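Local coordinates for TSC1 N-terminal domain (Chaetomium thermophilum, PDB 7A0M), which forms the N-terminal part of TSC1, a subunit of the GTPase-regulating TSC complex, and probably helps bring it to lysosomes by binding phosphoinositides, at residues G187-L192 and T226-N231; D239-T244 and D307-D312; A275-W280 and H318-L323; F327-G332 and A407-L412; L333-F338 and L377-F382. All blocks are in the same frame, centred on the assembly; numbering follows the deposited sequence.

Contact 1. Residues G187-L192 and T226-N231; sequences GFMNAL and TPLFGN
L228, the first residue of helix 228-238, packs on M189 and L192 of helix 185-196, one of the helix-to-helix joints from which this all-helical, solenoid-like fold is built. The apolar part centres on the CD2 methyl of L228, which lies 3.8 Å from M189 CB and faces L192 CD2 at 4.2 Å. With CG anti to the backbone N (chi1 -179°), L228 reaches across the gap and meets the selenomethionine M189 at about a right angle; the M189 chain bends at chi3, and its selenium end turns off from L228. A leucine suits this buried place because one methyl, CD2, meets both M189 and L192, while the residue also packs on V196, and L192 on helix 199-214. The polar part is less regular. N190 and T226 run antiparallel alongside each other; N190 ND2 lies close to T226 OG1 (2.6 Å) but is not hydrogen-bonded to it, a doubtful detail, and N190 OD1 bonds K186 NZ. P227 CD rests beside them, 3.4 Å from N190 ND2.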
# COMPACT_ATOMS: atom_id res chain seq x y z
N GLY B 187 20.26 -14.37 -31.63
CA GLY B 187 20.14 -14.15 -33.06
C GLY B 187 18.76 -13.67 -33.47
O GLY B 187 18.62 -12.86 -34.39
N PHE B 188 17.72 -14.17 -32.80
CA PHE B 188 16.37 -13.72 -33.10
C PHE B 188 16.21 -12.22 -32.84
O PHE B 188 15.57 -11.51 -33.62
CB PHE B 188 15.35 -14.50 -32.28
CG PHE B 188 13.92 -14.09 -32.52
CD1 PHE B 188 13.21 -14.59 -33.59
CD2 PHE B 188 13.30 -13.18 -31.68
CE1 PHE B 188 11.90 -14.20 -33.82
CE2 PHE B 188 12.00 -12.78 -31.91
CZ PHE B 188 11.30 -13.30 -32.98
N MSE B 189 16.79 -11.73 -31.74
CA MSE B 189 16.59 -10.35 -31.34
C MSE B 189 17.55 -9.40 -32.05
O MSE B 189 17.26 -8.22 -32.21
CB MSE B 189 16.73 -10.23 -29.82
CG MSE B 189 15.62 -10.96 -29.07
SE MSE B 189 15.75 -10.90 -27.13
CE MSE B 189 17.28 -12.09 -26.89
N ASN B 190 18.71 -9.92 -32.48
CA ASN B 190 19.58 -9.15 -33.36
C ASN B 190 18.91 -8.91 -34.70
O ASN B 190 18.93 -7.79 -35.23
CB ASN B 190 20.92 -9.86 -33.55
CG ASN B 190 21.98 -9.38 -32.58
OD1 ASN B 190 22.64 -10.17 -31.92
ND2 ASN B 190 22.14 -8.06 -32.49
N ALA B 191 18.32 -9.95 -35.28
CA ALA B 191 17.63 -9.81 -36.56
C ALA B 191 16.39 -8.94 -36.44
O ALA B 191 16.06 -8.19 -37.37
CB ALA B 191 17.27 -11.19 -37.11
N LEU B 192 15.69 -9.02 -35.31
CA LEU B 192 14.49 -8.21 -35.12
C LEU B 192 14.83 -6.73 -34.96
O LEU B 192 14.01 -5.87 -35.32
CB LEU B 192 13.69 -8.71 -33.91
CG LEU B 192 12.33 -8.06 -33.68
CD1 LEU B 192 11.38 -8.38 -34.83
CD2 LEU B 192 11.74 -8.50 -32.35
N THR B 226 22.58 -7.15 -26.95
CA THR B 226 22.08 -6.89 -28.29
C THR B 226 21.45 -5.50 -28.28
O THR B 226 20.98 -5.04 -27.23
CB THR B 226 21.05 -7.94 -28.74
OG1 THR B 226 21.02 -8.00 -30.17
CG2 THR B 226 19.65 -7.59 -28.27
N PRO B 227 21.47 -4.79 -29.42
CA PRO B 227 20.96 -3.41 -29.44
C PRO B 227 19.44 -3.29 -29.31
O PRO B 227 18.94 -2.16 -29.29
CB PRO B 227 21.43 -2.89 -30.80
CG PRO B 227 21.63 -4.11 -31.63
CD PRO B 227 22.12 -5.16 -30.69
N LEU B 228 18.70 -4.39 -29.21
CA LEU B 228 17.24 -4.31 -29.21
C LEU B 228 16.72 -3.59 -27.96
O LEU B 228 15.79 -2.78 -28.05
CB LEU B 228 16.63 -5.70 -29.33
CG LEU B 228 15.10 -5.73 -29.36
CD1 LEU B 228 14.58 -4.84 -30.49
CD2 LEU B 228 14.58 -7.15 -29.53
N PHE B 229 17.30 -3.89 -26.79
CA PHE B 229 16.80 -3.31 -25.55
C PHE B 229 16.88 -1.79 -25.57
O PHE B 229 15.92 -1.10 -25.21
CB PHE B 229 17.58 -3.87 -24.36
CG PHE B 229 17.00 -3.49 -23.03
CD1 PHE B 229 15.83 -4.07 -22.57
CD2 PHE B 229 17.63 -2.55 -22.23
CE1 PHE B 229 15.30 -3.72 -21.34
CE2 PHE B 229 17.11 -2.19 -21.00
CZ PHE B 229 15.94 -2.78 -20.56
N GLY B 230 18.03 -1.24 -25.99
CA GLY B 230 18.17 0.20 -26.06
C GLY B 230 17.19 0.86 -27.01
O GLY B 230 16.76 1.99 -26.78
N ASN B 231 16.82 0.17 -28.10
CA ASN B 231 15.88 0.74 -29.05
C ASN B 231 14.44 0.65 -28.56
O ASN B 231 13.61 1.46 -28.96
CB ASN B 231 16.03 0.05 -30.41
CG ASN B 231 17.24 0.53 -31.18
OD1 ASN B 231 17.58 1.71 -31.14
ND2 ASN B 231 17.91 -0.39 -31.87

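Contact 2. Residues D239-T244 and D307-D312; sequences DESTFT and DKVLLD
Backbone runs beside backbone in the same direction from D239 to S241 and from K308 to L311, closing to 4.0 Å between S241 CA and L311 CA. The carbonyl of V309 takes the main bond, from E240 N at 2.9 Å with the donor nearly in line with C=O (172°), and a weak second one from S241 N. In return V309 N gives a straight bond to D239 OD1 (2.9 Å, 166°), which it meets from above the carboxylate plane. That same OD1 forms a salt bridge with R202, and OD2 bonds S235, so the aspartate is gripped at both oxygens. The CG1 methyl of V309, anti to the backbone N, lies 3.7 Å from S241 CB and 3.4 Å from T244 OG1, whose polar partner is N203. S241, the N-cap of helix 242-255, receives weak bonds from F243 N and T244 N at OG, which also bonds D316. Nearer the solvent, the extended chain of E240 brings OE2 to K308 NZ in a 2.7 Å salt bridge, above the carboxylate plane. The loop is thus tied to the turn between two helices chiefly by polar bonds, with charge pairs reinforcing the backbone links.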
# COMPACT_ATOMS: atom_id res chain seq x y z
N ASP B 239 9.11 8.10 -29.75
CA ASP B 239 7.93 7.89 -30.58
C ASP B 239 6.73 8.62 -30.00
O ASP B 239 6.59 8.76 -28.78
CB ASP B 239 7.63 6.40 -30.73
CG ASP B 239 8.60 5.71 -31.67
OD1 ASP B 239 9.19 6.40 -32.54
OD2 ASP B 239 8.76 4.47 -31.56
N GLU B 240 5.84 9.07 -30.88
CA GLU B 240 4.72 9.91 -30.50
C GLU B 240 3.37 9.25 -30.73
O GLU B 240 2.34 9.87 -30.44
CB GLU B 240 4.79 11.24 -31.26
CG GLU B 240 6.08 12.00 -31.03
CD GLU B 240 6.18 13.28 -31.84
OE1 GLU B 240 5.26 13.55 -32.64
OE2 GLU B 240 7.17 14.01 -31.67
N SER B 241 3.34 8.02 -31.24
CA SER B 241 2.11 7.27 -31.38
C SER B 241 1.79 6.55 -30.08
O SER B 241 2.64 5.82 -29.55
CB SER B 241 2.21 6.26 -32.53
OG SER B 241 1.09 5.40 -32.55
N THR B 242 0.59 6.78 -29.55
CA THR B 242 0.17 6.10 -28.33
C THR B 242 0.20 4.59 -28.50
O THR B 242 0.55 3.85 -27.57
CB THR B 242 -1.23 6.56 -27.92
OG1 THR B 242 -1.28 8.00 -27.92
CG2 THR B 242 -1.57 6.06 -26.52
N PHE B 243 -0.16 4.10 -29.69
CA PHE B 243 -0.17 2.67 -29.94
C PHE B 243 1.24 2.09 -29.94
O PHE B 243 1.49 1.03 -29.35
CB PHE B 243 -0.87 2.38 -31.27
CG PHE B 243 -1.06 0.92 -31.56
CD1 PHE B 243 -2.12 0.23 -30.99
CD2 PHE B 243 -0.20 0.25 -32.41
CE1 PHE B 243 -2.30 -1.12 -31.25
CE2 PHE B 243 -0.39 -1.10 -32.68
CZ PHE B 243 -1.44 -1.78 -32.10
N THR B 244 2.19 2.77 -30.60
CA THR B 244 3.55 2.27 -30.68
C THR B 244 4.20 2.22 -29.30
O THR B 244 4.80 1.21 -28.91
CB THR B 244 4.38 3.13 -31.62
OG1 THR B 244 3.71 3.24 -32.88
CG2 THR B 244 5.76 2.52 -31.84
N ASP B 307 14.07 7.05 -36.43
CA ASP B 307 12.91 7.30 -37.28
C ASP B 307 11.67 7.19 -36.40
O ASP B 307 11.20 6.09 -36.10
CB ASP B 307 12.87 6.30 -38.44
CG ASP B 307 11.92 6.72 -39.54
OD1 ASP B 307 11.50 7.89 -39.54
OD2 ASP B 307 11.61 5.88 -40.41
N LYS B 308 11.15 8.33 -35.98
CA LYS B 308 10.02 8.36 -35.06
C LYS B 308 8.74 7.92 -35.75
O LYS B 308 8.51 8.22 -36.93
CB LYS B 308 9.84 9.76 -34.48
CG LYS B 308 11.00 10.26 -33.64
CD LYS B 308 10.60 11.52 -32.87
CE LYS B 308 9.89 12.52 -33.78
NZ LYS B 308 9.43 13.72 -33.04
N VAL B 309 7.89 7.22 -35.01
CA VAL B 309 6.51 7.00 -35.42
C VAL B 309 5.69 8.15 -34.86
O VAL B 309 5.64 8.36 -33.65
CB VAL B 309 5.99 5.64 -34.92
CG1 VAL B 309 4.54 5.45 -35.35
CG2 VAL B 309 6.86 4.51 -35.44
N LEU B 310 5.04 8.89 -35.75
CA LEU B 310 4.29 10.07 -35.34
C LEU B 310 2.93 9.66 -34.77
O LEU B 310 2.51 8.51 -34.86
CB LEU B 310 4.13 11.04 -36.51
CG LEU B 310 5.42 11.39 -37.25
CD1 LEU B 310 5.14 12.32 -38.42
CD2 LEU B 310 6.45 11.99 -36.30
N LEU B 311 2.24 10.64 -34.18
CA LEU B 311 0.92 10.38 -33.64
C LEU B 311 -0.04 10.05 -34.77
O LEU B 311 -0.12 10.77 -35.77
CB LEU B 311 0.42 11.59 -32.86
CG LEU B 311 -0.92 11.45 -32.14
CD1 LEU B 311 -0.76 10.73 -30.81
CD2 LEU B 311 -1.58 12.81 -31.94
N ASP B 312 -0.77 8.95 -34.62
CA ASP B 312 -1.78 8.54 -35.59
C ASP B 312 -3.14 9.07 -35.13
O ASP B 312 -3.75 8.50 -34.22
CB ASP B 312 -1.81 7.02 -35.74
CG ASP B 312 -2.71 6.56 -36.87
OD1 ASP B 312 -3.23 7.42 -37.62
OD2 ASP B 312 -2.91 5.34 -37.01

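Contact 3. Residues A275-W280 and H318-L323; sequences ARLLFW and HSVPYL
W280, just past the end of helix 267-278, presents one indole face to V320 of the loop 318-323. The contact is a CH-pi one: V320 CG2 stands 4.0 Å from the centroid of the five-membered ring of W280, 19° from its normal. A beta-branched valine suits the position, since with CG1 anti to the backbone N (chi1 -176°) its CG2 is left to meet both the indole and, at 4.2 Å, L277 CB. Near the plane of the same ring, the loop backbone comes up to the edge, H318 O lying 3.4 Å from W280 CD1. At the edge of the six-membered ring, CZ3 lies over the centre of the R276 guanidinium, 3.8 Å from its plane, while NE1 bonds T242. Shortening W280 to an alanine is likely to leave V320 CG2 without its aromatic face and T242 OG1 without this N-H donor. The other group is aliphatic. A type I beta turn from V320 to L323 brings both to the helix end. L323 reaches into the last turn with both methyls: CD1 is 3.9 Å from L277 CB, and CD2 meets L278 CD1 at 4.0 Å, the side chains of L278 and L323 crossing at about a right angle. The contact pins the start of helix 323-333 to the end of helix 267-278, with helix 242-255 touching L277 and V320, and helix 357-373 lying against L278.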
# COMPACT_ATOMS: atom_id res chain seq x y z
N ALA B 275 7.93 9.08 -16.26
CA ALA B 275 7.49 10.47 -16.15
C ALA B 275 6.93 10.99 -17.46
O ALA B 275 5.96 11.75 -17.47
CB ALA B 275 8.64 11.34 -15.66
N ARG B 276 7.54 10.60 -18.59
CA ARG B 276 7.04 11.04 -19.89
C ARG B 276 5.65 10.48 -20.15
O ARG B 276 4.74 11.20 -20.57
CB ARG B 276 8.00 10.62 -21.00
CG ARG B 276 7.57 11.13 -22.37
CD ARG B 276 8.09 10.26 -23.50
NE ARG B 276 7.76 10.85 -24.80
CZ ARG B 276 7.70 10.17 -25.94
NH1 ARG B 276 7.93 8.86 -25.95
NH2 ARG B 276 7.40 10.79 -27.07
N LEU B 277 5.47 9.18 -19.92
CA LEU B 277 4.17 8.55 -20.16
C LEU B 277 3.13 9.03 -19.16
O LEU B 277 1.93 9.03 -19.48
CB LEU B 277 4.31 7.03 -20.11
CG LEU B 277 5.39 6.43 -21.01
CD1 LEU B 277 5.30 4.91 -21.04
CD2 LEU B 277 5.32 7.02 -22.41
N LEU B 278 3.55 9.44 -17.97
CA LEU B 278 2.62 9.98 -16.98
C LEU B 278 1.96 11.26 -17.48
O LEU B 278 0.82 11.56 -17.10
CB LEU B 278 3.34 10.22 -15.66
CG LEU B 278 2.47 10.48 -14.43
CD1 LEU B 278 1.59 9.27 -14.13
CD2 LEU B 278 3.34 10.81 -13.22
N PHE B 279 2.65 12.03 -18.32
CA PHE B 279 2.13 13.27 -18.89
C PHE B 279 1.85 13.12 -20.38
O PHE B 279 2.10 14.03 -21.17
CB PHE B 279 3.09 14.44 -18.66
CG PHE B 279 3.07 14.97 -17.26
CD1 PHE B 279 3.48 14.19 -16.19
CD2 PHE B 279 2.63 16.26 -17.01
CE1 PHE B 279 3.46 14.69 -14.91
CE2 PHE B 279 2.60 16.76 -15.73
CZ PHE B 279 3.02 15.98 -14.67
N TRP B 280 1.35 11.95 -20.79
CA TRP B 280 1.13 11.69 -22.20
C TRP B 280 0.09 12.64 -22.81
O TRP B 280 0.14 12.92 -24.01
CB TRP B 280 0.69 10.24 -22.40
CG TRP B 280 0.68 9.82 -23.84
CD1 TRP B 280 -0.42 9.59 -24.62
CD2 TRP B 280 1.82 9.59 -24.67
NE1 TRP B 280 -0.03 9.23 -25.88
CE2 TRP B 280 1.34 9.22 -25.94
CE3 TRP B 280 3.20 9.66 -24.46
CZ2 TRP B 280 2.19 8.91 -27.00
CZ3 TRP B 280 4.05 9.36 -25.52
CH2 TRP B 280 3.54 8.99 -26.77
N HIS B 318 -5.17 9.41 -25.68
CA HIS B 318 -4.49 10.43 -24.88
C HIS B 318 -3.79 9.86 -23.65
O HIS B 318 -3.17 10.63 -22.91
CB HIS B 318 -5.49 11.51 -24.46
CG HIS B 318 -6.14 12.21 -25.61
ND1 HIS B 318 -5.41 12.78 -26.63
CD2 HIS B 318 -7.44 12.42 -25.92
CE1 HIS B 318 -6.23 13.32 -27.51
NE2 HIS B 318 -7.47 13.12 -27.10
N SER B 319 -3.86 8.56 -23.42
CA SER B 319 -3.18 7.94 -22.29
C SER B 319 -2.64 6.58 -22.69
O SER B 319 -3.21 5.89 -23.54
CB SER B 319 -4.12 7.81 -21.08
OG SER B 319 -5.19 6.91 -21.36
N VAL B 320 -1.54 6.19 -22.05
CA VAL B 320 -0.89 4.91 -22.32
C VAL B 320 -1.56 3.85 -21.46
O VAL B 320 -1.48 3.93 -20.23
CB VAL B 320 0.61 4.98 -22.03
CG1 VAL B 320 1.29 3.67 -22.41
CG2 VAL B 320 1.24 6.15 -22.79
N PRO B 321 -2.22 2.85 -22.06
CA PRO B 321 -2.98 1.88 -21.24
C PRO B 321 -2.13 1.07 -20.28
O PRO B 321 -2.58 0.77 -19.17
CB PRO B 321 -3.65 0.99 -22.30
CG PRO B 321 -3.71 1.83 -23.53
CD PRO B 321 -2.47 2.68 -23.50
N TYR B 322 -0.91 0.70 -20.67
CA TYR B 322 -0.08 -0.19 -19.87
C TYR B 322 0.77 0.55 -18.84
O TYR B 322 1.62 -0.07 -18.20
CB TYR B 322 0.82 -1.03 -20.78
CG TYR B 322 0.94 -2.47 -20.35
CD1 TYR B 322 -0.16 -3.33 -20.41
CD2 TYR B 322 2.14 -2.99 -19.89
CE1 TYR B 322 -0.06 -4.65 -20.01
CE2 TYR B 322 2.25 -4.31 -19.50
CZ TYR B 322 1.15 -5.13 -19.56
OH TYR B 322 1.25 -6.45 -19.17
N LEU B 323 0.56 1.86 -18.68
CA LEU B 323 1.30 2.61 -17.67
C LEU B 323 1.13 2.08 -16.25
O LEU B 323 2.14 2.02 -15.53
CB LEU B 323 0.92 4.09 -17.75
CG LEU B 323 1.65 5.03 -16.78
CD1 LEU B 323 3.16 4.98 -17.02
CD2 LEU B 323 1.14 6.45 -16.91

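Contact 4. Residues F327-G332 and A407-L412; sequences FTILYG and ADCMAL
C409 lays its sulfur against the backbone of G332, where helices 402-410 and 323-333 come to within 4.8 Å between the two CA atoms. C409 SG, set beside its own backbone N (chi1 -70°), rests 3.7 Å from G332 CA and 3.8 Å from I329 CD1, whose side chain bends round to bring this methyl to the sulfur. Glycine fits because a beta carbon at this site would collide with the sulfur, and a cysteine suits the place because its short side chain puts only one heavy atom beyond CB, SG, into the narrow space beside the glycine. One turn on, L412 puts CD1 against the same glycine, 4.1 Å from G332 CA, and brings it obliquely to the Y331 ring, 4.2 Å from CE2. T328 contributes its methyl: CG2 sits 3.7 Å from C409 O, while its OG1 bonds H376. The hydroxyl of Y331 is likewise engaged elsewhere, by L377 O. Y331 and L412 also pack on L378 and R373 of the second subunit, so this joint borders the dimer contact. No hydrogen bond spans the two segments; the close fit of small and aliphatic groups holds them, with both hydroxyls turned to partners outside.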
# COMPACT_ATOMS: atom_id res chain seq x y z
N PHE B 327 4.29 1.05 -13.59
CA PHE B 327 4.51 1.47 -12.21
C PHE B 327 4.72 0.26 -11.30
O PHE B 327 5.61 0.26 -10.44
CB PHE B 327 3.33 2.31 -11.72
CG PHE B 327 3.51 2.87 -10.33
CD1 PHE B 327 3.24 2.09 -9.21
CD2 PHE B 327 3.91 4.18 -10.15
CE1 PHE B 327 3.40 2.61 -7.94
CE2 PHE B 327 4.07 4.70 -8.88
CZ PHE B 327 3.81 3.92 -7.77
N THR B 328 3.90 -0.78 -11.49
CA THR B 328 3.99 -1.96 -10.63
C THR B 328 5.34 -2.65 -10.76
O THR B 328 5.94 -3.04 -9.75
CB THR B 328 2.86 -2.93 -10.98
OG1 THR B 328 1.60 -2.37 -10.58
CG2 THR B 328 3.05 -4.26 -10.26
N ILE B 329 5.85 -2.79 -11.99
CA ILE B 329 7.10 -3.52 -12.17
C ILE B 329 8.28 -2.68 -11.70
O ILE B 329 9.26 -3.23 -11.16
CB ILE B 329 7.25 -3.97 -13.64
CG1 ILE B 329 8.34 -5.04 -13.76
CG2 ILE B 329 7.56 -2.79 -14.56
CD1 ILE B 329 8.04 -6.29 -12.97
N LEU B 330 8.23 -1.36 -11.86
CA LEU B 330 9.29 -0.50 -11.34
C LEU B 330 9.28 -0.48 -9.82
O LEU B 330 10.33 -0.60 -9.18
CB LEU B 330 9.15 0.92 -11.89
CG LEU B 330 9.38 1.14 -13.39
CD1 LEU B 330 9.12 2.59 -13.74
CD2 LEU B 330 10.80 0.74 -13.77
N TYR B 331 8.09 -0.34 -9.23
CA TYR B 331 7.98 -0.35 -7.77
C TYR B 331 8.29 -1.72 -7.19
O TYR B 331 8.80 -1.81 -6.07
CB TYR B 331 6.58 0.11 -7.37
CG TYR B 331 6.31 0.08 -5.88
CD1 TYR B 331 6.81 1.07 -5.04
CD2 TYR B 331 5.54 -0.93 -5.31
CE1 TYR B 331 6.57 1.05 -3.68
CE2 TYR B 331 5.29 -0.96 -3.96
CZ TYR B 331 5.81 0.03 -3.15
OH TYR B 331 5.55 0.01 -1.79
N GLY B 332 7.99 -2.79 -7.93
CA GLY B 332 8.28 -4.12 -7.44
C GLY B 332 9.75 -4.45 -7.42
O GLY B 332 10.21 -5.20 -6.55
N ALA B 407 5.04 -12.74 -9.81
CA ALA B 407 4.08 -13.03 -8.75
C ALA B 407 4.32 -12.16 -7.52
O ALA B 407 3.36 -11.65 -6.92
CB ALA B 407 4.15 -14.51 -8.37
N ASP B 408 5.58 -11.98 -7.12
CA ASP B 408 5.88 -11.11 -5.99
C ASP B 408 5.48 -9.67 -6.27
O ASP B 408 5.01 -8.96 -5.38
CB ASP B 408 7.36 -11.21 -5.63
CG ASP B 408 7.72 -12.55 -5.01
OD1 ASP B 408 6.84 -13.16 -4.37
OD2 ASP B 408 8.88 -12.98 -5.14
N CYS B 409 5.67 -9.21 -7.51
CA CYS B 409 5.26 -7.85 -7.87
C CYS B 409 3.74 -7.71 -7.82
O CYS B 409 3.24 -6.64 -7.46
CB CYS B 409 5.78 -7.48 -9.25
SG CYS B 409 7.58 -7.25 -9.35
N MSE B 410 3.01 -8.75 -8.18
CA MSE B 410 1.55 -8.71 -8.16
C MSE B 410 1.01 -8.76 -6.74
O MSE B 410 -0.06 -8.23 -6.46
CB MSE B 410 0.98 -9.87 -8.99
CG MSE B 410 1.28 -9.76 -10.47
SE MSE B 410 0.56 -8.13 -11.26
CE MSE B 410 1.85 -7.90 -12.71
N ALA B 411 1.76 -9.40 -5.84
CA ALA B 411 1.35 -9.48 -4.44
C ALA B 411 1.31 -8.12 -3.77
O ALA B 411 0.72 -7.99 -2.69
CB ALA B 411 2.28 -10.42 -3.67
N LEU B 412 1.92 -7.10 -4.37
CA LEU B 412 1.90 -5.74 -3.85
C LEU B 412 0.71 -4.94 -4.33
O LEU B 412 0.44 -3.86 -3.79
CB LEU B 412 3.20 -5.02 -4.24
CG LEU B 412 4.49 -5.66 -3.73
CD1 LEU B 412 5.68 -5.10 -4.48
CD2 LEU B 412 4.64 -5.46 -2.23

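Contact 5. Residues L333-F338 and L377-F382; sequences LYPINF and LLHPNF
H379 lies with one ring face against P335, the first residue of helix 335-343. From H379 CB, 3.8 Å from P335 CG, the side chain runs along the proline: H379 CG lies 3.3 Å from the same atom, and P335 CG stands over the centre of the imidazole, 12° from its normal, a close CH-pi contact that suits a rigid proline ring. H379 CD2 (3.5 Å) and CE1 also face P335 CG, with L412 packed beside the histidine. Farther round, H379 ND1 accepts a straight bond from N381 N (2.9 Å, 167°), the donor lying in the ring plane. At the tip NE2 bonds G332 O, so both nitrogens are engaged and the ring is held flat against the proline; ND1 as acceptor and NE2 facing a carbonyl are consistent with a neutral imidazole. A leucine here would probably leave N381 N and G332 O without these mates and P335 without the flat surface it rests on. The next residue supplies a second CH-pi contact: I336 CG1 lies over one face of the F382 ring, 4.2 Å from its centroid, while I336 CD1 reaches N381 O at 3.5 Å. N381 ND2 passes P335 CD at 3.6 Å and bonds E390. F382 also meets F382 of the second subunit. Ring faces and aliphatic carbons carry the contact, while the bonds at its two nitrogens probably fix the rotation of H379.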
# COMPACT_ATOMS: atom_id res chain seq x y z
N LEU B 333 10.52 -3.91 -8.37
CA LEU B 333 11.93 -4.25 -8.50
C LEU B 333 12.84 -3.30 -7.72
O LEU B 333 13.75 -3.75 -7.02
CB LEU B 333 12.33 -4.26 -9.98
CG LEU B 333 11.64 -5.34 -10.82
CD1 LEU B 333 12.15 -5.33 -12.26
CD2 LEU B 333 11.83 -6.70 -10.19
N TYR B 334 12.61 -1.99 -7.84
CA TYR B 334 13.44 -0.98 -7.18
C TYR B 334 12.54 0.07 -6.55
O TYR B 334 12.49 1.22 -7.00
CB TYR B 334 14.44 -0.36 -8.16
CG TYR B 334 15.48 -1.33 -8.65
CD1 TYR B 334 15.27 -2.10 -9.78
CD2 TYR B 334 16.69 -1.47 -7.98
CE1 TYR B 334 16.22 -2.99 -10.23
CE2 TYR B 334 17.65 -2.36 -8.42
CZ TYR B 334 17.41 -3.12 -9.55
OH TYR B 334 18.36 -4.01 -10.00
N PRO B 335 11.82 -0.29 -5.49
CA PRO B 335 10.89 0.68 -4.88
C PRO B 335 11.58 1.89 -4.26
O PRO B 335 11.12 3.02 -4.45
CB PRO B 335 10.17 -0.16 -3.81
CG PRO B 335 11.13 -1.24 -3.48
CD PRO B 335 11.81 -1.58 -4.78
N ILE B 336 12.66 1.68 -3.52
CA ILE B 336 13.31 2.78 -2.82
C ILE B 336 13.88 3.79 -3.81
O ILE B 336 13.77 5.01 -3.61
CB ILE B 336 14.39 2.25 -1.86
CG1 ILE B 336 13.78 1.25 -0.88
CG2 ILE B 336 15.06 3.39 -1.11
CD1 ILE B 336 14.79 0.60 0.04
N ASN B 337 14.49 3.30 -4.89
CA ASN B 337 14.98 4.21 -5.92
C ASN B 337 13.83 4.85 -6.70
O ASN B 337 13.95 6.00 -7.13
CB ASN B 337 15.92 3.47 -6.88
CG ASN B 337 17.29 3.23 -6.28
OD1 ASN B 337 18.21 4.02 -6.49
ND2 ASN B 337 17.43 2.15 -5.52
N PHE B 338 12.73 4.12 -6.89
CA PHE B 338 11.60 4.67 -7.65
C PHE B 338 10.93 5.81 -6.90
O PHE B 338 10.69 6.88 -7.47
CB PHE B 338 10.59 3.56 -7.96
CG PHE B 338 9.54 3.96 -8.95
CD1 PHE B 338 9.77 4.97 -9.87
CD2 PHE B 338 8.30 3.34 -8.95
CE1 PHE B 338 8.80 5.35 -10.78
CE2 PHE B 338 7.32 3.71 -9.86
CZ PHE B 338 7.57 4.71 -10.77
N LEU B 377 0.87 -1.93 -1.83
CA LEU B 377 1.25 -2.10 -0.43
C LEU B 377 2.67 -1.61 -0.20
O LEU B 377 3.46 -1.41 -1.13
CB LEU B 377 1.14 -3.57 -0.03
CG LEU B 377 -0.23 -4.24 -0.18
CD1 LEU B 377 -0.08 -5.75 -0.16
CD2 LEU B 377 -1.17 -3.77 0.91
N LEU B 378 3.01 -1.40 1.07
CA LEU B 378 4.38 -1.09 1.45
C LEU B 378 5.31 -2.23 1.03
O LEU B 378 5.03 -3.40 1.29
CB LEU B 378 4.48 -0.85 2.95
CG LEU B 378 5.87 -0.50 3.49
CD1 LEU B 378 6.33 0.85 2.96
CD2 LEU B 378 5.89 -0.53 5.01
N HIS B 379 6.41 -1.87 0.38
CA HIS B 379 7.33 -2.86 -0.17
C HIS B 379 8.26 -3.38 0.93
O HIS B 379 8.70 -2.61 1.79
CB HIS B 379 8.16 -2.24 -1.29
CG HIS B 379 8.81 -3.25 -2.19
ND1 HIS B 379 9.89 -4.01 -1.80
CD2 HIS B 379 8.54 -3.61 -3.47
CE1 HIS B 379 10.26 -4.80 -2.79
NE2 HIS B 379 9.45 -4.58 -3.82
N PRO B 380 8.55 -4.68 0.95
CA PRO B 380 9.46 -5.22 1.97
C PRO B 380 10.86 -4.62 1.91
O PRO B 380 11.57 -4.67 2.92
CB PRO B 380 9.49 -6.73 1.66
CG PRO B 380 8.27 -6.99 0.86
CD PRO B 380 7.97 -5.74 0.10
N ASN B 381 11.27 -4.06 0.77
CA ASN B 381 12.60 -3.44 0.68
C ASN B 381 12.76 -2.31 1.68
O ASN B 381 13.87 -2.03 2.13
CB ASN B 381 12.84 -2.94 -0.74
CG ASN B 381 13.26 -4.04 -1.69
OD1 ASN B 381 13.00 -5.22 -1.44
ND2 ASN B 381 13.92 -3.67 -2.77
N PHE B 382 11.66 -1.64 2.04
CA PHE B 382 11.73 -0.55 2.99
C PHE B 382 12.10 -1.03 4.39
O PHE B 382 12.46 -0.21 5.24
CB PHE B 382 10.41 0.23 3.01
CG PHE B 382 10.17 1.04 1.76
CD1 PHE B 382 10.86 2.22 1.53
CD2 PHE B 382 9.25 0.62 0.81
CE1 PHE B 382 10.64 2.96 0.38
CE2 PHE B 382 9.03 1.35 -0.34
CZ PHE B 382 9.73 2.53 -0.55

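Overall arrangement
All five contacts lie in the Hamartin region of the chain and join successive parts of one helical array. Contacts 2 and 3, with centres about 13 Å apart, are joined directly: T242 OG1 lies 2.7 Å from W280 NE1, and D239 O lies 2.8 Å from R276 NH2. Contact 3 continues into contact 4 along helix 323-333, their centres about 18 Å apart. Contact 5 is nested within the chain loop closed by contact 4; their centres are about 9 Å apart, L412 O meets L377 N at 2.8 Å, and both touch the second subunit. Contact 1, about 20 Å from contact 2 between centres, lies earlier in the chain and touches neither the other contacts nor the partner subunit.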